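Long-range contacts in MIP07328p (Drosophila melanogaster, PDB 6FKK), which probably acts as a repellent axon guidance cue that binds semaphorin receptors, this chain holding its extracellular sema domain and plexin (PSI) repeat: residues 26-37 with 40-51; 14-23 with 468-477. All blocks are in the same frame, centred on the assembly; numbering follows the deposited sequence.

Interaction 1: 26-37 with 40-51. With NAG (2-acetamido-2-deoxy-beta-D-glucopyranose), chain C.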
loop_
_atom_site.group_PDB
_atom_site.type_symbol
_atom_site.label_atom_id
_atom_site.label_comp_id
_atom_site.label_asym_id
_atom_site.label_seq_id
_atom_site.Cartn_x
_atom_site.Cartn_y
_atom_site.Cartn_z
ATOM N N ASP A 26 -21.253 -5.044 1.190
ATOM C CA ASP A 26 -20.503 -5.726 0.141
ATOM C C ASP A 26 -19.022 -5.823 0.483
ATOM O O ASP A 26 -18.374 -6.827 0.160
ATOM C CB ASP A 26 -20.708 -5.024 -1.201
ATOM C CG ASP A 26 -22.144 -5.129 -1.703
ATOM O OD1 ASP A 26 -23.013 -5.611 -0.949
ATOM O OD2 ASP A 26 -22.403 -4.729 -2.857
ATOM N N TYR A 27 -18.476 -4.799 1.135
ATOM C CA TYR A 27 -17.063 -4.727 1.498
ATOM C C TYR A 27 -16.173 -4.966 0.274
ATOM O O TYR A 27 -15.543 -6.011 0.113
ATOM C CB TYR A 27 -16.735 -5.713 2.621
ATOM C CG TYR A 27 -17.300 -5.320 3.966
ATOM C CD1 TYR A 27 -16.810 -4.215 4.645
ATOM C CD2 TYR A 27 -18.311 -6.063 4.562
ATOM C CE1 TYR A 27 -17.317 -3.852 5.877
ATOM C CE2 TYR A 27 -18.822 -5.709 5.795
ATOM C CZ TYR A 27 -18.322 -4.603 6.448
ATOM O OH TYR A 27 -18.828 -4.248 7.677
ATOM N N PHE A 28 -16.156 -3.959 -0.598
ATOM C CA PHE A 28 -15.393 -4.047 -1.836
ATOM C C PHE A 28 -13.893 -4.106 -1.558
ATOM O O PHE A 28 -13.399 -3.577 -0.557
ATOM C CB PHE A 28 -15.700 -2.852 -2.743
ATOM C CG PHE A 28 -17.039 -2.929 -3.423
ATOM C CD1 PHE A 28 -17.603 -4.153 -3.740
ATOM C CD2 PHE A 28 -17.734 -1.775 -3.747
ATOM C CE1 PHE A 28 -18.835 -4.225 -4.366
ATOM C CE2 PHE A 28 -18.966 -1.842 -4.372
ATOM C CZ PHE A 28 -19.517 -3.069 -4.681
ATOM N N LYS A 29 -13.170 -4.758 -2.467
ATOM C CA LYS A 29 -11.715 -4.838 -2.415
ATOM C C LYS A 29 -11.189 -4.956 -3.837
ATOM O O LYS A 29 -11.669 -5.794 -4.606
ATOM C CB LYS A 29 -11.249 -6.030 -1.572
ATOM C CG LYS A 29 -9.761 -6.342 -1.681
ATOM C CD LYS A 29 -8.913 -5.409 -0.829
ATOM C CE LYS A 29 -7.433 -5.760 -0.942
ATOM N NZ LYS A 29 -7.160 -7.184 -0.585
ATOM N N ILE A 30 -10.215 -4.121 -4.182
ATOM C CA ILE A 30 -9.635 -4.140 -5.520
ATOM C C ILE A 30 -8.643 -5.291 -5.613
ATOM O O ILE A 30 -7.740 -5.418 -4.778
ATOM C CB ILE A 30 -8.962 -2.796 -5.844
ATOM C CG1 ILE A 30 -9.987 -1.660 -5.812
ATOM C CG2 ILE A 30 -8.282 -2.856 -7.203
ATOM C CD1 ILE A 30 -11.092 -1.798 -6.840
ATOM N N LEU A 31 -8.811 -6.136 -6.630
ATOM C CA LEU A 31 -7.959 -7.303 -6.820
ATOM C C LEU A 31 -6.968 -7.158 -7.964
ATOM O O LEU A 31 -5.871 -7.714 -7.883
ATOM C CB LEU A 31 -8.818 -8.551 -7.059
ATOM C CG LEU A 31 -9.800 -8.894 -5.936
ATOM C CD1 LEU A 31 -10.521 -10.202 -6.221
ATOM C CD2 LEU A 31 -9.080 -8.955 -4.598
ATOM N N ASP A 32 -7.324 -6.430 -9.020
ATOM C CA ASP A 32 -6.422 -6.195 -10.138
ATOM C C ASP A 32 -6.929 -4.987 -10.912
ATOM O O ASP A 32 -8.140 -4.788 -11.032
ATOM C CB ASP A 32 -6.329 -7.420 -11.057
ATOM C CG ASP A 32 -5.259 -7.272 -12.124
ATOM O OD1 ASP A 32 -4.060 -7.301 -11.771
ATOM O OD2 ASP A 32 -5.618 -7.130 -13.313
ATOM N N HIS A 33 -6.001 -4.184 -11.430
ATOM C CA HIS A 33 -6.388 -2.966 -12.123
ATOM C C HIS A 33 -5.338 -2.594 -13.158
ATOM O O HIS A 33 -4.141 -2.837 -12.973
ATOM C CB HIS A 33 -6.588 -1.802 -11.143
ATOM C CG HIS A 33 -5.310 -1.246 -10.594
ATOM N ND1 HIS A 33 -4.579 -0.278 -11.248
ATOM C CD2 HIS A 33 -4.631 -1.526 -9.456
ATOM C CE1 HIS A 33 -3.507 0.017 -10.535
ATOM N NE2 HIS A 33 -3.515 -0.726 -9.443
ATOM N N ASN A 34 -5.810 -2.011 -14.255
ATOM C CA ASN A 34 -4.967 -1.332 -15.230
ATOM C C ASN A 34 -5.703 -0.066 -15.662
ATOM O O ASN A 34 -6.728 0.304 -15.083
ATOM C CB ASN A 34 -4.615 -2.254 -16.406
ATOM C CG ASN A 34 -5.825 -2.962 -16.982
ATOM O OD1 ASN A 34 -6.635 -2.361 -17.689
ATOM N ND2 ASN A 34 -5.945 -4.253 -16.694
ATOM N N ASP A 35 -5.183 0.601 -16.692
ATOM C CA ASP A 35 -5.725 1.893 -17.102
ATOM C C ASP A 35 -7.139 1.809 -17.666
ATOM O O ASP A 35 -7.780 2.855 -17.824
ATOM C CB ASP A 35 -4.806 2.545 -18.136
ATOM C CG ASP A 35 -3.834 3.531 -17.516
ATOM O OD1 ASP A 35 -3.914 3.758 -16.290
ATOM O OD2 ASP A 35 -2.992 4.082 -18.256
ATOM N N GLU A 36 -7.645 0.616 -17.966
ATOM C CA GLU A 36 -8.937 0.485 -18.625
ATOM C C GLU A 36 -9.944 -0.370 -17.873
ATOM O O GLU A 36 -11.139 -0.075 -17.932
ATOM C CB GLU A 36 -8.752 -0.090 -20.039
ATOM C CG GLU A 36 -7.918 0.796 -20.951
ATOM C CD GLU A 36 -7.638 0.153 -22.293
ATOM O OE1 GLU A 36 -7.982 -1.034 -22.470
ATOM O OE2 GLU A 36 -7.071 0.836 -23.173
ATOM N N PHE A 37 -9.507 -1.413 -17.169
ATOM C CA PHE A 37 -10.414 -2.303 -16.461
ATOM C C PHE A 37 -9.881 -2.589 -15.065
ATOM O O PHE A 37 -8.669 -2.597 -14.835
ATOM C CB PHE A 37 -10.622 -3.615 -17.231
ATOM C CG PHE A 37 -11.304 -3.428 -18.554
ATOM C CD1 PHE A 37 -12.686 -3.451 -18.644
ATOM C CD2 PHE A 37 -10.566 -3.207 -19.706
ATOM C CE1 PHE A 37 -13.318 -3.269 -19.859
ATOM C CE2 PHE A 37 -11.191 -3.024 -20.923
ATOM C CZ PHE A 37 -12.570 -3.051 -20.999
ATOM N N VAL A 40 -13.021 -6.042 -8.857
ATOM C CA VAL A 40 -13.488 -5.693 -7.520
ATOM C C VAL A 40 -13.996 -6.963 -6.853
ATOM O O VAL A 40 -15.044 -7.499 -7.237
ATOM C CB VAL A 40 -14.581 -4.617 -7.556
ATOM C CG1 VAL A 40 -14.986 -4.224 -6.144
ATOM C CG2 VAL A 40 -14.106 -3.404 -8.338
ATOM N N GLY A 41 -13.261 -7.445 -5.854
ATOM C CA GLY A 41 -13.711 -8.574 -5.064
ATOM C C GLY A 41 -14.719 -8.158 -4.013
ATOM O O GLY A 41 -14.433 -7.292 -3.180
ATOM N N ALA A 42 -15.904 -8.765 -4.040
ATOM C CA ALA A 42 -16.986 -8.339 -3.164
ATOM C C ALA A 42 -17.640 -9.514 -2.456
ATOM O O ALA A 42 -17.115 -10.631 -2.468
ATOM C CB ALA A 42 -18.041 -7.570 -3.960
ATOM N N LYS A 43 -18.791 -9.263 -1.836
ATOM C CA LYS A 43 -19.564 -10.322 -1.200
ATOM C C LYS A 43 -20.190 -11.198 -2.275
ATOM O O LYS A 43 -21.030 -10.733 -3.052
ATOM C CB LYS A 43 -20.633 -9.728 -0.289
ATOM C CG LYS A 43 -21.575 -10.763 0.305
ATOM C CD LYS A 43 -22.560 -10.140 1.280
ATOM C CE LYS A 43 -23.400 -9.065 0.613
ATOM N NZ LYS A 43 -24.476 -8.561 1.512
ATOM N N ASP A 44 -19.750 -12.456 -2.340
ATOM C CA ASP A 44 -20.319 -13.477 -3.215
ATOM C C ASP A 44 -20.083 -13.200 -4.697
ATOM O O ASP A 44 -20.419 -14.037 -5.541
ATOM C CB ASP A 44 -21.822 -13.635 -2.950
ATOM C CG ASP A 44 -22.121 -14.186 -1.567
ATOM O OD1 ASP A 44 -21.265 -14.906 -1.012
ATOM O OD2 ASP A 44 -23.216 -13.901 -1.038
ATOM N N VAL A 45 -19.513 -12.043 -5.034
ATOM C CA VAL A 45 -19.337 -11.640 -6.426
ATOM C C VAL A 45 -17.962 -11.005 -6.597
ATOM O O VAL A 45 -17.411 -10.408 -5.669
ATOM C CB VAL A 45 -20.442 -10.654 -6.889
ATOM C CG1 VAL A 45 -20.358 -10.413 -8.386
ATOM C CG2 VAL A 45 -21.832 -11.160 -6.519
ATOM N N ILE A 46 -17.404 -11.155 -7.797
ATOM C CA ILE A 46 -16.266 -10.369 -8.256
ATOM C C ILE A 46 -16.671 -9.696 -9.562
ATOM O O ILE A 46 -17.273 -10.334 -10.435
ATOM C CB ILE A 46 -15.000 -11.229 -8.432
ATOM C CG1 ILE A 46 -13.842 -10.382 -8.963
ATOM C CG2 ILE A 46 -15.267 -12.412 -9.345
ATOM C CD1 ILE A 46 -12.554 -11.155 -9.148
ATOM N N TYR A 47 -16.364 -8.406 -9.686
ATOM C CA TYR A 47 -16.848 -7.580 -10.784
ATOM C C TYR A 47 -15.701 -7.153 -11.692
ATOM O O TYR A 47 -14.630 -6.763 -11.216
ATOM C CB TYR A 47 -17.564 -6.330 -10.259
ATOM C CG TYR A 47 -18.723 -6.604 -9.325
ATOM C CD1 TYR A 47 -18.525 -6.718 -7.955
ATOM C CD2 TYR A 47 -20.018 -6.733 -9.812
ATOM C CE1 TYR A 47 -19.582 -6.962 -7.097
ATOM C CE2 TYR A 47 -21.081 -6.976 -8.960
ATOM C CZ TYR A 47 -20.856 -7.089 -7.603
ATOM O OH TYR A 47 -21.908 -7.332 -6.751
ATOM N N ASN A 48 -15.940 -7.224 -13.003
ATOM C CA ASN A 48 -15.054 -6.650 -14.013
ATOM C C ASN A 48 -15.687 -5.333 -14.453
ATOM O O ASN A 48 -16.745 -5.328 -15.094
ATOM C CB ASN A 48 -14.866 -7.614 -15.188
ATOM C CG ASN A 48 -13.738 -7.192 -16.133
ATOM O OD1 ASN A 48 -13.074 -6.183 -15.908
ATOM N ND2 ASN A 48 -13.515 -7.975 -17.192
ATOM N N VAL A 49 -15.057 -4.216 -14.094
ATOM C CA VAL A 49 -15.652 -2.892 -14.241
ATOM C C VAL A 49 -14.781 -2.055 -15.165
ATOM O O VAL A 49 -13.572 -1.924 -14.937
ATOM C CB VAL A 49 -15.818 -2.195 -12.878
ATOM C CG1 VAL A 49 -16.457 -0.828 -13.055
ATOM C CG2 VAL A 49 -16.636 -3.064 -11.935
ATOM N N SER A 50 -15.396 -1.484 -16.196
ATOM C CA SER A 50 -14.686 -0.569 -17.079
ATOM C C SER A 50 -14.510 0.785 -16.402
ATOM O O SER A 50 -15.382 1.240 -15.657
ATOM C CB SER A 50 -15.447 -0.411 -18.395
ATOM O OG SER A 50 -14.842 0.572 -19.215
ATOM N N LEU A 51 -13.373 1.431 -16.660
ATOM C CA LEU A 51 -13.015 2.653 -15.952
ATOM C C LEU A 51 -13.517 3.926 -16.620
ATOM O O LEU A 51 -13.475 4.989 -15.991
ATOM C CB LEU A 51 -11.494 2.746 -15.784
ATOM C CG LEU A 51 -10.893 1.867 -14.687
ATOM C CD1 LEU A 51 -9.414 2.166 -14.500
ATOM C CD2 LEU A 51 -11.649 2.061 -13.384
HETATM C C1 NAG C . -12.467 -7.670 -18.136
HETATM C C2 NAG C . -11.666 -8.890 -18.568
HETATM C C3 NAG C . -10.553 -8.472 -19.523
HETATM C C4 NAG C . -11.168 -7.797 -20.744
HETATM C C5 NAG C . -12.157 -6.683 -20.385
HETATM C C6 NAG C . -13.028 -6.308 -21.566
HETATM C C7 NAG C . -10.236 -9.649 -16.593
HETATM C C8 NAG C . -9.487 -8.343 -16.584
HETATM N N2 NAG C . -11.212 -9.806 -17.514
HETATM O O3 NAG C . -9.840 -9.642 -19.921
HETATM O O4 NAG C . -10.133 -7.238 -21.544
HETATM O O5 NAG C . -13.062 -7.048 -19.319
HETATM O O6 NAG C . -13.323 -7.438 -22.378
HETATM O O7 NAG C . -9.960 -10.550 -15.794
#

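Interaction 2: 14-23 with 468-477. With NAG (2-acetamido-2-deoxy-beta-D-glucopyranose), chain D.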
loop_
_atom_site.group_PDB
_atom_site.type_symbol
_atom_site.label_atom_id
_atom_site.label_comp_id
_atom_site.label_asym_id
_atom_site.label_seq_id
_atom_site.Cartn_x
_atom_site.Cartn_y
_atom_site.Cartn_z
ATOM N N ASP A 14 -16.043 17.526 -4.762
ATOM C CA ASP A 14 -15.430 17.308 -6.064
ATOM C C ASP A 14 -16.476 16.872 -7.085
ATOM O O ASP A 14 -17.501 16.273 -6.746
ATOM C CB ASP A 14 -14.317 16.261 -5.962
ATOM C CG ASP A 14 -13.342 16.327 -7.125
ATOM O OD1 ASP A 14 -13.602 17.089 -8.080
ATOM O OD2 ASP A 14 -12.310 15.621 -7.080
ATOM N N LYS A 15 -16.206 17.185 -8.351
ATOM C CA LYS A 15 -17.122 16.875 -9.449
ATOM C C LYS A 15 -17.084 15.377 -9.724
ATOM O O LYS A 15 -16.166 14.875 -10.377
ATOM C CB LYS A 15 -16.743 17.674 -10.692
ATOM C CG LYS A 15 -17.662 17.456 -11.884
ATOM C CD LYS A 15 -19.061 17.986 -11.612
ATOM C CE LYS A 15 -19.966 17.794 -12.818
ATOM N NZ LYS A 15 -21.342 18.309 -12.571
ATOM N N VAL A 16 -18.088 14.655 -9.229
ATOM C CA VAL A 16 -18.151 13.209 -9.422
ATOM C C VAL A 16 -18.493 12.912 -10.876
ATOM O O VAL A 16 -19.514 13.374 -11.398
ATOM C CB VAL A 16 -19.173 12.574 -8.471
ATOM C CG1 VAL A 16 -19.415 11.118 -8.847
ATOM C CG2 VAL A 16 -18.693 12.683 -7.033
ATOM N N LEU A 17 -17.637 12.132 -11.536
ATOM C CA LEU A 17 -17.847 11.765 -12.931
ATOM C C LEU A 17 -18.735 10.532 -13.069
ATOM O O LEU A 17 -19.721 10.552 -13.813
ATOM C CB LEU A 17 -16.500 11.530 -13.622
ATOM C CG LEU A 17 -15.533 12.717 -13.661
ATOM C CD1 LEU A 17 -14.287 12.376 -14.468
ATOM C CD2 LEU A 17 -16.218 13.957 -14.218
ATOM N N ALA A 18 -18.402 9.454 -12.362
ATOM C CA ALA A 18 -19.183 8.228 -12.427
ATOM C C ALA A 18 -19.166 7.557 -11.062
ATOM O O ALA A 18 -18.321 7.852 -10.215
ATOM C CB ALA A 18 -18.648 7.278 -13.506
ATOM N N HIS A 19 -20.114 6.646 -10.858
ATOM C CA HIS A 19 -20.227 5.942 -9.590
ATOM C C HIS A 19 -20.710 4.520 -9.839
ATOM O O HIS A 19 -21.570 4.289 -10.695
ATOM C CB HIS A 19 -21.179 6.671 -8.632
ATOM C CG HIS A 19 -22.568 6.830 -9.165
ATOM N ND1 HIS A 19 -23.578 5.937 -8.885
ATOM C CD2 HIS A 19 -23.111 7.775 -9.969
ATOM C CE1 HIS A 19 -24.687 6.327 -9.488
ATOM N NE2 HIS A 19 -24.431 7.439 -10.153
ATOM N N PHE A 20 -20.141 3.575 -9.093
ATOM C CA PHE A 20 -20.533 2.169 -9.124
ATOM C C PHE A 20 -20.928 1.783 -7.704
ATOM O O PHE A 20 -20.065 1.660 -6.830
ATOM C CB PHE A 20 -19.392 1.294 -9.646
ATOM C CG PHE A 20 -19.709 -0.176 -9.668
ATOM C CD1 PHE A 20 -20.316 -0.748 -10.773
ATOM C CD2 PHE A 20 -19.386 -0.987 -8.592
ATOM C CE1 PHE A 20 -20.606 -2.100 -10.800
ATOM C CE2 PHE A 20 -19.674 -2.339 -8.613
ATOM C CZ PHE A 20 -20.284 -2.896 -9.719
ATOM N N ILE A 21 -22.224 1.589 -7.475
ATOM C CA ILE A 21 -22.782 1.500 -6.130
ATOM C C ILE A 21 -23.221 0.070 -5.850
ATOM O O ILE A 21 -23.927 -0.543 -6.658
ATOM C CB ILE A 21 -23.960 2.472 -5.946
ATOM C CG1 ILE A 21 -23.545 3.895 -6.317
ATOM C CG2 ILE A 21 -24.475 2.424 -4.518
ATOM C CD1 ILE A 21 -22.441 4.458 -5.452
ATOM N N GLY A 22 -22.800 -0.453 -4.698
ATOM C CA GLY A 22 -23.359 -1.666 -4.140
ATOM C C GLY A 22 -23.833 -1.412 -2.716
ATOM O O GLY A 22 -23.735 -0.298 -2.195
ATOM N N ASN A 23 -24.353 -2.470 -2.102
ATOM C CA ASN A 23 -24.777 -2.370 -0.714
ATOM C C ASN A 23 -23.574 -2.151 0.200
ATOM O O ASN A 23 -22.434 -2.483 -0.136
ATOM C CB ASN A 23 -25.542 -3.627 -0.294
ATOM C CG ASN A 23 -27.011 -3.559 -0.654
ATOM O OD1 ASN A 23 -27.669 -2.542 -0.431
ATOM N ND2 ASN A 23 -27.538 -4.643 -1.215
ATOM N N GLY A 468 -18.556 0.000 -0.111
ATOM C CA GLY A 468 -19.639 -0.383 -0.994
ATOM C C GLY A 468 -19.841 0.510 -2.198
ATOM O O GLY A 468 -20.967 0.627 -2.692
ATOM N N SER A 469 -18.774 1.134 -2.696
ATOM C CA SER A 469 -18.915 2.004 -3.857
ATOM C C SER A 469 -17.557 2.270 -4.488
ATOM O O SER A 469 -16.526 2.267 -3.810
ATOM C CB SER A 469 -19.580 3.333 -3.484
ATOM O OG SER A 469 -18.748 4.095 -2.626
ATOM N N LEU A 470 -17.579 2.491 -5.800
ATOM C CA LEU A 470 -16.468 3.072 -6.542
ATOM C C LEU A 470 -16.931 4.410 -7.095
ATOM O O LEU A 470 -18.008 4.494 -7.693
ATOM C CB LEU A 470 -16.008 2.168 -7.690
ATOM C CG LEU A 470 -15.725 0.689 -7.437
ATOM C CD1 LEU A 470 -15.135 0.062 -8.688
ATOM C CD2 LEU A 470 -14.797 0.504 -6.252
ATOM N N VAL A 471 -16.130 5.450 -6.892
ATOM C CA VAL A 471 -16.467 6.794 -7.345
ATOM C C VAL A 471 -15.322 7.317 -8.201
ATOM O O VAL A 471 -14.156 7.235 -7.801
ATOM C CB VAL A 471 -16.744 7.743 -6.165
ATOM C CG1 VAL A 471 -16.909 9.172 -6.659
ATOM C CG2 VAL A 471 -17.986 7.295 -5.412
ATOM N N SER A 472 -15.656 7.851 -9.371
ATOM C CA SER A 472 -14.675 8.376 -10.309
ATOM C C SER A 472 -14.689 9.900 -10.255
ATOM O O SER A 472 -15.725 10.523 -10.502
ATOM C CB SER A 472 -14.970 7.887 -11.726
ATOM O OG SER A 472 -14.024 8.392 -12.650
ATOM N N VAL A 473 -13.545 10.493 -9.927
ATOM C CA VAL A 473 -13.384 11.946 -9.942
ATOM C C VAL A 473 -12.189 12.272 -10.831
ATOM O O VAL A 473 -11.312 11.416 -11.022
ATOM C CB VAL A 473 -13.208 12.506 -8.521
ATOM C CG1 VAL A 473 -14.421 12.162 -7.663
ATOM C CG2 VAL A 473 -11.930 11.977 -7.889
ATOM N N PRO A 474 -12.114 13.472 -11.410
ATOM C CA PRO A 474 -11.010 13.768 -12.334
ATOM C C PRO A 474 -9.653 13.713 -11.642
ATOM O O PRO A 474 -9.475 14.227 -10.535
ATOM C CB PRO A 474 -11.334 15.179 -12.835
ATOM C CG PRO A 474 -12.234 15.767 -11.805
ATOM C CD PRO A 474 -13.051 14.603 -11.312
ATOM N N LEU A 475 -8.690 13.089 -12.322
ATOM C CA LEU A 475 -7.332 13.010 -11.789
ATOM C C LEU A 475 -6.679 14.384 -11.718
ATOM O O LEU A 475 -5.879 14.644 -10.812
ATOM C CB LEU A 475 -6.490 12.062 -12.644
ATOM C CG LEU A 475 -5.086 11.716 -12.148
ATOM C CD1 LEU A 475 -5.152 10.769 -10.958
ATOM C CD2 LEU A 475 -4.257 11.121 -13.272
ATOM N N HIS A 476 -7.003 15.269 -12.657
ATOM C CA HIS A 476 -6.484 16.629 -12.667
ATOM C C HIS A 476 -7.588 17.562 -13.135
ATOM O O HIS A 476 -8.237 17.297 -14.153
ATOM C CB HIS A 476 -5.256 16.750 -13.575
ATOM C CG HIS A 476 -4.089 15.926 -13.126
ATOM N ND1 HIS A 476 -3.240 16.327 -12.117
ATOM C CD2 HIS A 476 -3.627 14.727 -13.552
ATOM C CE1 HIS A 476 -2.305 15.410 -11.940
ATOM N NE2 HIS A 476 -2.518 14.429 -12.799
ATOM N N HIS A 477 -7.798 18.649 -12.393
ATOM C CA HIS A 477 -8.919 19.550 -12.627
ATOM C C HIS A 477 -8.580 20.688 -13.581
ATOM O O HIS A 477 -9.122 21.792 -13.429
ATOM C CB HIS A 477 -9.423 20.116 -11.298
ATOM C CG HIS A 477 -9.627 19.081 -10.236
ATOM N ND1 HIS A 477 -10.790 18.349 -10.122
ATOM C CD2 HIS A 477 -8.821 18.664 -9.232
ATOM C CE1 HIS A 477 -10.688 17.522 -9.098
ATOM N NE2 HIS A 477 -9.504 17.691 -8.541
HETATM C C1 NAG D . -28.928 -4.685 -1.597
HETATM C C2 NAG D . -29.256 -5.935 -2.426
HETATM C C3 NAG D . -30.745 -5.969 -2.775
HETATM C C4 NAG D . -31.594 -5.816 -1.519
HETATM C C5 NAG D . -31.180 -4.560 -0.762
HETATM C C6 NAG D . -31.919 -4.384 0.545
HETATM C C7 NAG D . -28.270 -7.087 -4.365
HETATM C C8 NAG D . -27.400 -6.941 -5.577
HETATM N N2 NAG D . -28.446 -5.980 -3.634
HETATM O O3 NAG D . -31.062 -7.200 -3.417
HETATM O O4 NAG D . -32.972 -5.728 -1.866
HETATM O O5 NAG D . -29.783 -4.631 -0.443
HETATM O O6 NAG D . -32.611 -3.144 0.587
HETATM O O7 NAG D . -28.790 -8.157 -4.062
#

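Interaction 1: 26-37 with 40-51
Phe28 turns CG anti to its carbonyl carbon (chi1 -75°) while Val40 sets CG1 anti to the backbone N (chi1 -177°), bringing Phe28 CD1 to 3.6 Å from Val40 CG1. Ala42 CB abuts the rim of the Phe28 ring, level with it, 3.5 Å from CD1, and Tyr47 crosses Phe28 at about a right angle. The other Val40 branch, CG2, takes Ile30 CD1 at 3.7 Å. Lys29, its side chain on the other sheet face, pairs with Gly41: Gly41 N donates to Lys29 O at 2.6 Å, and the return bond is weak. Asn34 OD1 accepts from Glu36 N (an Asx turn) and Phe37 N, both on one face of its amide, and Leu51 N donates to Glu36 O at 3.0 Å. The sugar linked to Asn48 ND2 lays C5 over the centre of the Phe37 ring, 3.5 Å above it. With an alanine in place of Phe37, the sugar would probably lose its aromatic platform and swing more freely about the Asn48 link. Strands 29-33, 37-41, 45-50 and 56-61 follow one another in a four-stranded antiparallel sheet; Ile46 packs on Leu60 and on Leu86 of strand 86-91, while Tyr47 meets Phe20 edge-to-face.

Interaction 2: 14-23 with 468-477
Phe20 and Leu470 run alongside each other, their CB atoms 4.0 Å apart, although their first torsions differ: Phe20 puts CG anti to the backbone N (chi1 178°), Leu470 anti to the carbonyl carbon (chi1 -50°). Their backbones form a hydrogen-bonded pair, Phe20 N to Leu470 O and Leu470 N to Phe20 O. On the other face of the sheet Ile21 brings CD1 to 3.7 Å from CB of Ser469, whose OG turns instead to Ser466. Val16 crosses Val471 at about a right angle, CG1 to CG1 3.9 Å. Where strand 18-21 begins there is a classic beta bulge, with Leu17 and Ala18 both facing Ser472: Leu17 N donates to Ser472 O at 2.7 Å, the Ala18 N bond to the same oxygen is weak, and Ser472 N donates almost straight to Ala18 O. Leu17 leans its CG on Pro474 CD, 3.9 Å away, and Ser472 OG bonds to Ser461 OG. Farther along, Asp14 and His477 extend toward each other with carboxylate and ring planes 53° apart. Asp14 OD2 lies level with the ring, beside its rim, and both carboxylate oxygens are nearest to the ring carbon CE1, while His477 NE2 is hydrogen-bonded to Lys417 NZ. Beyond the strand, Asn23 ND2 carries a covalently attached sugar. An N-terminal strand added as the edge of a sheet whose other three strands come from the end of the domain is the closure of a beta-propeller, the fold of sema domains.

In the fold
Interaction 1 is nested along the chain inside the loop of over 400 residues that interaction 2 closes, and strand 18-21 is followed directly by strand 29-33. The centres of the two interactions lie about 14 Å apart on the same side of the chain's centre, but in different antiparallel four-stranded sheets. Interaction 1 is local, made within the hairpins of the first full sheet; interaction 2 joins the two ends of the sema domain. The two sheets meet where Phe28, just before strand 29-33, packs on the backbone of Gly468 and Ser469 and where Val40 CG2 touches Leu470 CD1. The chain thus passes from the closing sheet straight into its neighbour, consistent with adjoining propeller blades at the ring closure.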